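Local coordinates for protein minor fimbrium anchoring subunit Mfa2 (Porphyromonas gingivalis, PDB 5NFI) that holds the minor (Mfa1) fimbriae in the bacterial outer membrane through its interaction with Mfa1 and regulates their length, at residues N29-D34 with Y170-T175; I80-I85 with K90-M95. All coordinates share one frame; numbering follows the deposited sequence.

Interaction 1 (N29-D34 with Y170-T175); sequences NVYAFD and YRFDGT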
ATOM      1  N   ASN A  29       5.012  10.625  -9.919  1.00 49.69           N
ATOM      2  CA  ASN A  29       5.933  11.505  -9.239  1.00 50.04           C
ATOM      3  C   ASN A  29       7.256  10.741  -9.174  1.00 50.41           C
ATOM      4  O   ASN A  29       7.376   9.752  -8.454  1.00 50.29           O
ATOM      5  CB  ASN A  29       5.438  11.881  -7.834  1.00 50.12           C
ATOM      6  CG  ASN A  29       4.165  12.733  -7.846  1.00 51.48           C
ATOM      7  OD1 ASN A  29       3.072  12.253  -8.151  1.00 52.35           O
ATOM      8  ND2 ASN A  29       4.298  13.983  -7.447  1.00 52.10           N
ATOM      9  N   VAL A  30       8.241  11.177  -9.943  1.00 51.12           N
ATOM     10  CA  VAL A  30       9.497  10.453 -10.051  1.00 51.25           C
ATOM     11  C   VAL A  30      10.648  11.305  -9.531  1.00 52.88           C
ATOM     12  O   VAL A  30      10.862  12.435  -9.993  1.00 54.87           O
ATOM     13  CB  VAL A  30       9.759  10.026 -11.501  1.00 50.87           C
ATOM     14  CG1 VAL A  30      10.943   9.101 -11.566  1.00 50.98           C
ATOM     15  CG2 VAL A  30       8.538   9.333 -12.043  1.00 50.25           C
ATOM     16  N   TYR A  31      11.373  10.761  -8.558  1.00 52.25           N
ATOM     17  CA  TYR A  31      12.446  11.482  -7.881  1.00 52.86           C
ATOM     18  C   TYR A  31      13.785  10.811  -8.132  1.00 54.58           C
ATOM     19  O   TYR A  31      13.858   9.586  -8.293  1.00 55.21           O
ATOM     20  CB  TYR A  31      12.178  11.565  -6.368  1.00 51.37           C
ATOM     21  CG  TYR A  31      10.834  12.161  -6.056  1.00 49.77           C
ATOM     22  CD1 TYR A  31      10.650  13.531  -6.079  1.00 49.59           C
ATOM     23  CD2 TYR A  31       9.739  11.351  -5.770  1.00 48.61           C
ATOM     24  CE1 TYR A  31       9.426  14.084  -5.819  1.00 49.25           C
ATOM     25  CE2 TYR A  31       8.500  11.898  -5.516  1.00 47.89           C
ATOM     26  CZ  TYR A  31       8.356  13.272  -5.541  1.00 48.52           C
ATOM     27  OH  TYR A  31       7.136  13.847  -5.296  1.00 48.57           O
ATOM     28  N   ALA A  32      14.846  11.611  -8.151  1.00 55.07           N
ATOM     29  CA  ALA A  32      16.195  11.076  -8.306  1.00 55.25           C
ATOM     30  C   ALA A  32      17.031  11.455  -7.092  1.00 55.96           C
ATOM     31  O   ALA A  32      17.103  12.624  -6.713  1.00 56.13           O
ATOM     32  CB  ALA A  32      16.838  11.581  -9.587  1.00 55.13           C
ATOM     33  N   PHE A  33      17.636  10.450  -6.473  1.00 57.03           N
ATOM     34  CA  PHE A  33      18.531  10.666  -5.350  1.00 58.69           C
ATOM     35  C   PHE A  33      19.910  10.212  -5.778  1.00 60.81           C
ATOM     36  O   PHE A  33      20.040   9.306  -6.606  1.00 60.64           O
ATOM     37  CB  PHE A  33      18.034   9.918  -4.106  1.00 59.12           C
ATOM     38  CG  PHE A  33      16.756  10.483  -3.548  1.00 58.34           C
ATOM     39  CD1 PHE A  33      15.565  10.355  -4.243  1.00 57.24           C
ATOM     40  CD2 PHE A  33      16.756  11.183  -2.362  1.00 52.94           C
ATOM     41  CE1 PHE A  33      14.402  10.903  -3.758  1.00 50.51           C
ATOM     42  CE2 PHE A  33      15.593  11.737  -1.872  1.00 56.88           C
ATOM     43  CZ  PHE A  33      14.417  11.595  -2.570  1.00 55.86           C
ATOM     44  N   ASP A  34      20.939  10.860  -5.239  1.00 62.93           N
ATOM     45  CA  ASP A  34      22.313  10.571  -5.641  1.00 64.92           C
ATOM     46  C   ASP A  34      23.053   9.658  -4.666  1.00 65.74           C
ATOM     47  O   ASP A  34      22.447   9.047  -3.789  1.00 64.45           O
ATOM     48  CB  ASP A  34      23.093  11.875  -5.826  1.00 66.11           C
ATOM     49  CG  ASP A  34      23.120  12.732  -4.576  1.00 66.86           C
ATOM     50  OD1 ASP A  34      23.139  12.183  -3.455  1.00 66.73           O
ATOM     51  OD2 ASP A  34      23.138  13.976  -4.719  1.00 67.94           O
ATOM     52  N   TYR A 170       4.673   7.289   4.214  1.00 50.57           N
ATOM     53  CA  TYR A 170       5.737   6.643   3.459  1.00 51.46           C
ATOM     54  C   TYR A 170       6.923   7.567   3.223  1.00 52.71           C
ATOM     55  O   TYR A 170       6.758   8.772   2.973  1.00 52.51           O
ATOM     56  CB  TYR A 170       5.177   6.103   2.144  1.00 51.56           C
ATOM     57  CG  TYR A 170       4.182   5.002   2.386  1.00 52.77           C
ATOM     58  CD1 TYR A 170       2.885   5.296   2.799  1.00 52.87           C
ATOM     59  CD2 TYR A 170       4.538   3.660   2.249  1.00 53.71           C
ATOM     60  CE1 TYR A 170       1.958   4.299   3.071  1.00 52.65           C
ATOM     61  CE2 TYR A 170       3.604   2.648   2.515  1.00 54.14           C
ATOM     62  CZ  TYR A 170       2.315   2.985   2.930  1.00 53.21           C
ATOM     63  OH  TYR A 170       1.375   2.018   3.197  1.00 52.94           O
ATOM     64  N   ARG A 171       8.123   6.999   3.333  1.00 53.97           N
ATOM     65  CA  ARG A 171       9.345   7.719   3.011  1.00 55.27           C
ATOM     66  C   ARG A 171       9.447   7.887   1.500  1.00 55.14           C
ATOM     67  O   ARG A 171       8.603   7.377   0.761  1.00 54.03           O
ATOM     68  CB  ARG A 171      10.560   6.985   3.558  1.00 56.96           C
ATOM     69  CG  ARG A 171      10.492   6.758   5.039  1.00 59.31           C
ATOM     70  CD  ARG A 171      11.802   6.215   5.579  1.00 63.11           C
ATOM     71  NE  ARG A 171      11.572   5.318   6.710  1.00 65.90           N
ATOM     72  CZ  ARG A 171      11.308   5.740   7.941  1.00 68.36           C
ATOM     73  NH1 ARG A 171      11.247   7.048   8.191  1.00 69.39           N
ATOM     74  NH2 ARG A 171      11.105   4.862   8.919  1.00 69.19           N
ATOM     75  N   PHE A 172      10.468   8.601   1.031  1.00 56.44           N
ATOM     76  CA  PHE A 172      10.642   8.770  -0.404  1.00 56.21           C
ATOM     77  C   PHE A 172      10.913   7.428  -1.070  1.00 58.50           C
ATOM     78  O   PHE A 172      10.257   7.089  -2.058  1.00 58.50           O
ATOM     79  CB  PHE A 172      11.748   9.772  -0.701  1.00 54.95           C
ATOM     80  CG  PHE A 172      11.277  11.174  -0.682  1.00 52.77           C
ATOM     81  CD1 PHE A 172      11.298  11.906   0.482  1.00 53.15           C
ATOM     82  CD2 PHE A 172      10.766  11.754  -1.822  1.00 51.29           C
ATOM     83  CE1 PHE A 172      10.833  13.206   0.505  1.00 52.88           C
ATOM     84  CE2 PHE A 172      10.313  13.048  -1.802  1.00 51.24           C
ATOM     85  CZ  PHE A 172      10.342  13.777  -0.640  1.00 49.03           C
ATOM     86  N   ASP A 173      11.848   6.651  -0.522  1.00 60.37           N
ATOM     87  CA  ASP A 173      11.970   5.259  -0.932  1.00 61.95           C
ATOM     88  C   ASP A 173      10.646   4.627  -0.526  1.00 61.87           C
ATOM     89  O   ASP A 173       9.902   5.211   0.256  1.00 63.16           O
ATOM     90  CB  ASP A 173      13.175   4.572  -0.289  1.00 64.11           C
ATOM     91  CG  ASP A 173      13.143   4.587   1.243  1.00 65.38           C
ATOM     92  OD1 ASP A 173      12.056   4.535   1.860  1.00 64.49           O
ATOM     93  OD2 ASP A 173      14.237   4.630   1.844  1.00 66.91           O
ATOM     94  N   GLY A 174      10.293   3.461  -1.023  1.00 59.27           N
ATOM     95  CA  GLY A 174       8.913   3.062  -0.787  1.00 56.78           C
ATOM     96  C   GLY A 174       8.542   2.627   0.626  1.00 55.76           C
ATOM     97  O   GLY A 174       7.482   2.045   0.808  1.00 55.39           O
ATOM     98  N   THR A 175       9.384   2.891   1.623  1.00 55.53           N
ATOM     99  CA  THR A 175       9.187   2.237   2.921  1.00 56.25           C
ATOM    100  C   THR A 175       8.214   2.944   3.874  1.00 56.80           C
ATOM    101  O   THR A 175       8.046   4.162   3.835  1.00 57.52           O
ATOM    102  CB  THR A 175      10.514   2.049   3.654  1.00 56.37           C
ATOM    103  OG1 THR A 175      10.952   3.301   4.177  1.00 55.90           O
ATOM    104  CG2 THR A 175      11.542   1.480   2.710  1.00 56.79           C
TER
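F172 sets its ring against Y31 and F33, two aromatic side chains on the same side of the strand that carries N29-F33, and the three form a buried aromatic cluster. Along Y170-T175, the strand gives way after R171, whose backbone N donates to the carbonyl O of T175, to a turn whose first residue is F172. Its CG stands anti to its own carbonyl carbon (chi1 -85°), which carries the ring across to the opposing strand. There the edge of F172 points at one face of Y31 in a T-shaped (edge-to-face) pair: the planes are perpendicular, the ring centroids lie 5.3 Å apart, and CE2 of F172 sits 4.1 Å above the plane of the Y31 ring, over its centre. F33 meets the same ring differently. CZ of F33 comes to 3.7 Å from CG of F172, and close to its CB as well, with the planes inclined at 55°. After F172 the chain turns back on itself. OD1 of D173 accepts from the backbone N of T175 at 3.1 Å, an Asx turn, and also from OG1 of T175 at 2.8 Å; both donors approach from the same face of the carboxylate plane, the hydroxyl on the syn side and the N-H on the anti side. No hydrogen bond joins the two segments. The turn is tied to strand 64-72 by the bond from NE1 of W71 to the carbonyl O of F172, while Y31 packs on strand 39-45, F33 meets the F69 ring of strand 64-72, and L94 of strand 93-100 touches both Y31 and F172.

Interaction 2 (I80-I85 with K90-M95); sequences IGEIKI and KQQVLM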
ATOM      1  N   ILE A  80       1.335  15.978   1.418  1.00 53.31           N
ATOM      2  CA  ILE A  80       2.695  15.887   0.905  1.00 53.73           C
ATOM      3  C   ILE A  80       3.672  16.775   1.685  1.00 54.86           C
ATOM      4  O   ILE A  80       3.439  17.968   1.852  1.00 55.94           O
ATOM      5  CB  ILE A  80       2.743  16.282  -0.589  1.00 54.44           C
ATOM      6  CG1 ILE A  80       1.641  15.569  -1.381  1.00 46.54           C
ATOM      7  CG2 ILE A  80       4.130  16.054  -1.154  1.00 54.85           C
ATOM      8  CD1 ILE A  80       1.764  14.075  -1.398  1.00 45.45           C
ATOM      9  N   GLY A  81       4.772  16.196   2.149  1.00 54.88           N
ATOM     10  CA  GLY A  81       5.742  16.945   2.934  1.00 56.35           C
ATOM     11  C   GLY A  81       6.739  17.735   2.108  1.00 57.57           C
ATOM     12  O   GLY A  81       6.526  17.957   0.911  1.00 57.38           O
ATOM     13  N   GLU A  82       7.827  18.158   2.750  1.00 59.11           N
ATOM     14  CA  GLU A  82       8.887  18.949   2.112  1.00 60.94           C
ATOM     15  C   GLU A  82       9.556  18.210   0.957  1.00 59.56           C
ATOM     16  O   GLU A  82       9.943  17.050   1.085  1.00 59.04           O
ATOM     17  CB  GLU A  82       9.945  19.350   3.150  1.00 64.50           C
ATOM     18  CG  GLU A  82      11.260  19.823   2.554  1.00 67.53           C
ATOM     19  CD  GLU A  82      12.450  19.580   3.478  1.00 70.68           C
ATOM     20  OE1 GLU A  82      13.179  18.580   3.267  1.00 70.65           O
ATOM     21  OE2 GLU A  82      12.659  20.388   4.412  1.00 73.32           O
ATOM     22  N   ILE A  83       9.679  18.883  -0.175  1.00 59.40           N
ATOM     23  CA  ILE A  83      10.419  18.344  -1.315  1.00 58.99           C
ATOM     24  C   ILE A  83      11.420  19.391  -1.789  1.00 60.59           C
ATOM     25  O   ILE A  83      11.059  20.294  -2.544  1.00 61.49           O
ATOM     26  CB  ILE A  83       9.486  17.960  -2.487  1.00 57.61           C
ATOM     27  CG1 ILE A  83       8.403  16.977  -2.035  1.00 55.50           C
ATOM     28  CG2 ILE A  83      10.280  17.378  -3.646  1.00 57.34           C
ATOM     29  CD1 ILE A  83       7.404  16.619  -3.145  1.00 54.20           C
ATOM     30  N   LYS A  84      12.667  19.295  -1.340  1.00 61.05           N
ATOM     31  CA  LYS A  84      13.625  20.362  -1.626  1.00 62.32           C
ATOM     32  C   LYS A  84      14.944  19.840  -2.171  1.00 62.43           C
ATOM     33  O   LYS A  84      15.736  19.210  -1.456  1.00 61.82           O
ATOM     34  CB  LYS A  84      13.866  21.212  -0.376  1.00 64.16           C
ATOM     35  CG  LYS A  84      12.827  22.327  -0.235  1.00 65.23           C
ATOM     36  CD  LYS A  84      12.805  23.021   1.121  1.00 66.97           C
ATOM     37  CE  LYS A  84      14.193  23.237   1.703  1.00 68.93           C
ATOM     38  NZ  LYS A  84      14.137  24.033   2.976  1.00 70.91           N
ATOM     39  N   ILE A  85      15.160  20.128  -3.454  1.00 63.02           N
ATOM     40  CA  ILE A  85      16.333  19.680  -4.197  1.00 63.01           C
ATOM     41  C   ILE A  85      17.619  20.166  -3.562  1.00 64.33           C
ATOM     42  O   ILE A  85      17.736  21.332  -3.195  1.00 66.36           O
ATOM     43  CB  ILE A  85      16.272  20.159  -5.664  1.00 63.96           C
ATOM     44  CG1 ILE A  85      15.094  19.486  -6.374  1.00 63.33           C
ATOM     45  CG2 ILE A  85      17.566  19.856  -6.394  1.00 63.71           C
ATOM     46  CD1 ILE A  85      15.046  19.749  -7.852  1.00 64.05           C
ATOM     47  N   LYS A  90      16.482  10.668   1.062  1.00 67.89           N
ATOM     48  CA  LYS A  90      15.728   9.457   0.696  1.00 67.41           C
ATOM     49  C   LYS A  90      14.757   8.989   1.779  1.00 67.92           C
ATOM     50  O   LYS A  90      13.696   8.470   1.477  1.00 66.08           O
ATOM     51  CB  LYS A  90      16.701   8.304   0.350  1.00 68.31           C
ATOM     52  CG  LYS A  90      17.567   7.881   1.542  1.00 70.20           C
ATOM     53  CD  LYS A  90      18.597   6.773   1.327  1.00 71.73           C
ATOM     54  CE  LYS A  90      19.128   6.641  -0.085  1.00 72.33           C
ATOM     55  NZ  LYS A  90      20.263   5.650  -0.068  1.00 74.52           N
ATOM     56  N   GLN A  91      15.111   9.191   3.042  1.00 71.23           N
ATOM     57  CA  GLN A  91      14.384   8.551   4.135  1.00 71.68           C
ATOM     58  C   GLN A  91      13.472   9.519   4.889  1.00 71.11           C
ATOM     59  O   GLN A  91      12.926   9.175   5.928  1.00 71.80           O
ATOM     60  CB  GLN A  91      15.362   7.893   5.120  1.00 75.18           C
ATOM     61  CG  GLN A  91      16.123   8.864   6.026  1.00 78.82           C
ATOM     62  CD  GLN A  91      17.288   9.610   5.353  1.00 81.07           C
ATOM     63  OE1 GLN A  91      17.560   9.442   4.173  1.00 80.96           O
ATOM     64  NE2 GLN A  91      17.988  10.430   6.129  1.00 82.83           N
ATOM     65  N   GLN A  92      13.302  10.730   4.372  1.00 67.88           N
ATOM     66  CA  GLN A  92      12.342  11.659   4.945  1.00 64.43           C
ATOM     67  C   GLN A  92      10.935  11.292   4.495  1.00 60.47           C
ATOM     68  O   GLN A  92      10.751  10.611   3.492  1.00 59.02           O
ATOM     69  CB  GLN A  92      12.671  13.093   4.545  1.00 64.69           C
ATOM     70  CG  GLN A  92      13.859  13.687   5.284  1.00 66.49           C
ATOM     71  CD  GLN A  92      14.264  15.058   4.751  1.00 66.91           C
ATOM     72  OE1 GLN A  92      15.176  15.169   3.935  1.00 67.51           O
ATOM     73  NE2 GLN A  92      13.582  16.100   5.205  1.00 66.76           N
ATOM     74  N   VAL A  93       9.935  11.736   5.240  1.00 58.58           N
ATOM     75  CA  VAL A  93       8.574  11.360   4.908  1.00 55.64           C
ATOM     76  C   VAL A  93       8.037  12.160   3.733  1.00 54.06           C
ATOM     77  O   VAL A  93       7.864  13.373   3.801  1.00 55.08           O
ATOM     78  CB  VAL A  93       7.628  11.525   6.107  1.00 55.06           C
ATOM     79  CG1 VAL A  93       6.224  11.035   5.741  1.00 52.69           C
ATOM     80  CG2 VAL A  93       8.173  10.761   7.317  1.00 56.14           C
ATOM     81  N   LEU A  94       7.755  11.464   2.650  1.00 52.07           N
ATOM     82  CA  LEU A  94       7.139  12.096   1.501  1.00 51.07           C
ATOM     83  C   LEU A  94       5.662  12.444   1.722  1.00 50.91           C
ATOM     84  O   LEU A  94       5.175  13.484   1.259  1.00 51.77           O
ATOM     85  CB  LEU A  94       7.276  11.178   0.288  1.00 49.14           C
ATOM     86  CG  LEU A  94       6.556  11.611  -0.978  1.00 47.75           C
ATOM     87  CD1 LEU A  94       6.969  13.037  -1.363  1.00 48.20           C
ATOM     88  CD2 LEU A  94       6.871  10.624  -2.088  1.00 46.85           C
HETATM   89  N   MSE A  95       4.973  11.598   2.478  1.00 49.85           N
HETATM   90  CA  MSE A  95       3.544  11.391   2.287  1.00 48.72           C
HETATM   91  C   MSE A  95       2.852  10.907   3.548  1.00 48.38           C
HETATM   92  O   MSE A  95       3.342   9.988   4.194  1.00 48.36           O
HETATM   93  CB  MSE A  95       3.374  10.334   1.214  1.00 48.55           C
HETATM   94  CG  MSE A  95       2.191  10.392   0.315  1.00 48.22           C
HETATM   95 SE   MSE A  95       2.379   8.732  -0.724  1.00 75.10          SE
HETATM   96  CE  MSE A  95       1.518   7.494   0.513  1.00132.28           C
TER
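I80 and M95 form an antiparallel, non-hydrogen-bonded pair where the short strand 78-80 runs beside strand 93-100, and a classic beta bulge interrupts the latter: L94 and M95 both lie opposite Y170 on the neighbouring strand. The close-fitting part of the contact is here, around the buried L94 and M95. The backbone N of G81 donates a nearly straight bond to the carbonyl O of L94 at 2.9 Å (169° at the hydrogen), and the CA of I80 makes a CH...O approach to that same oxygen. Around this backbone link lies a small apolar patch. L94 leaves its backbone pointing away from the first segment, but a chi1 of 174°, with CG opposite the backbone N, swings the side chain back to it, and CD1 of L94 touches both CG2 of I80 at 4.1 Å and CD1 of I83 at 4.0 Å. The I80 and L94 side chains run alongside each other in the same direction. The other branch of I80 ends in CD1, which rests 4.1 Å from CG of the selenomethionine M95. I83 in turn rests on Y31 of strand 28-33, which ties the patch to the interior. The looser side is polar: there the exposed E82 and the partly exposed Q92 reach across with their chains extended beyond CG. Both are also held within the connecting turn: OE1 of E82 bonds with the hydroxyl of T88, and OE1 of Q92 accepts from the backbone N of T89. The bond between the two side chains is more bent than the backbone one, at 141° at the hydrogen. Carboxylate and amide planes stand almost perpendicular, and NE2 of Q92 comes from above the carboxylate plane to 3.2 Å from OE1 of E82.

Overall arrangement
After strand 3-10 the chain runs through strand 28-33, which pairs with strands 39-45 and 64-72, and then enters strand 78-80. Interaction 2 closes a short loop between residues 80-85 and 90-95, before the chain continues along strand 93-100. Much later it returns through strand 169-171, and interaction 1 closes a far longer loop containing all of interaction 2. The two centres lie about 8 Å apart. Strands 93-100 and 169-171 are antiparallel neighbours, joined by probable hydrogen bonds between Y170 O and L94 N and between Y170 N and M95 O. Interaction 2 joins strand 78-80 and the loop after it to strand 93-100; interaction 1 brings the turn after strand 169-171 against strand 28-33.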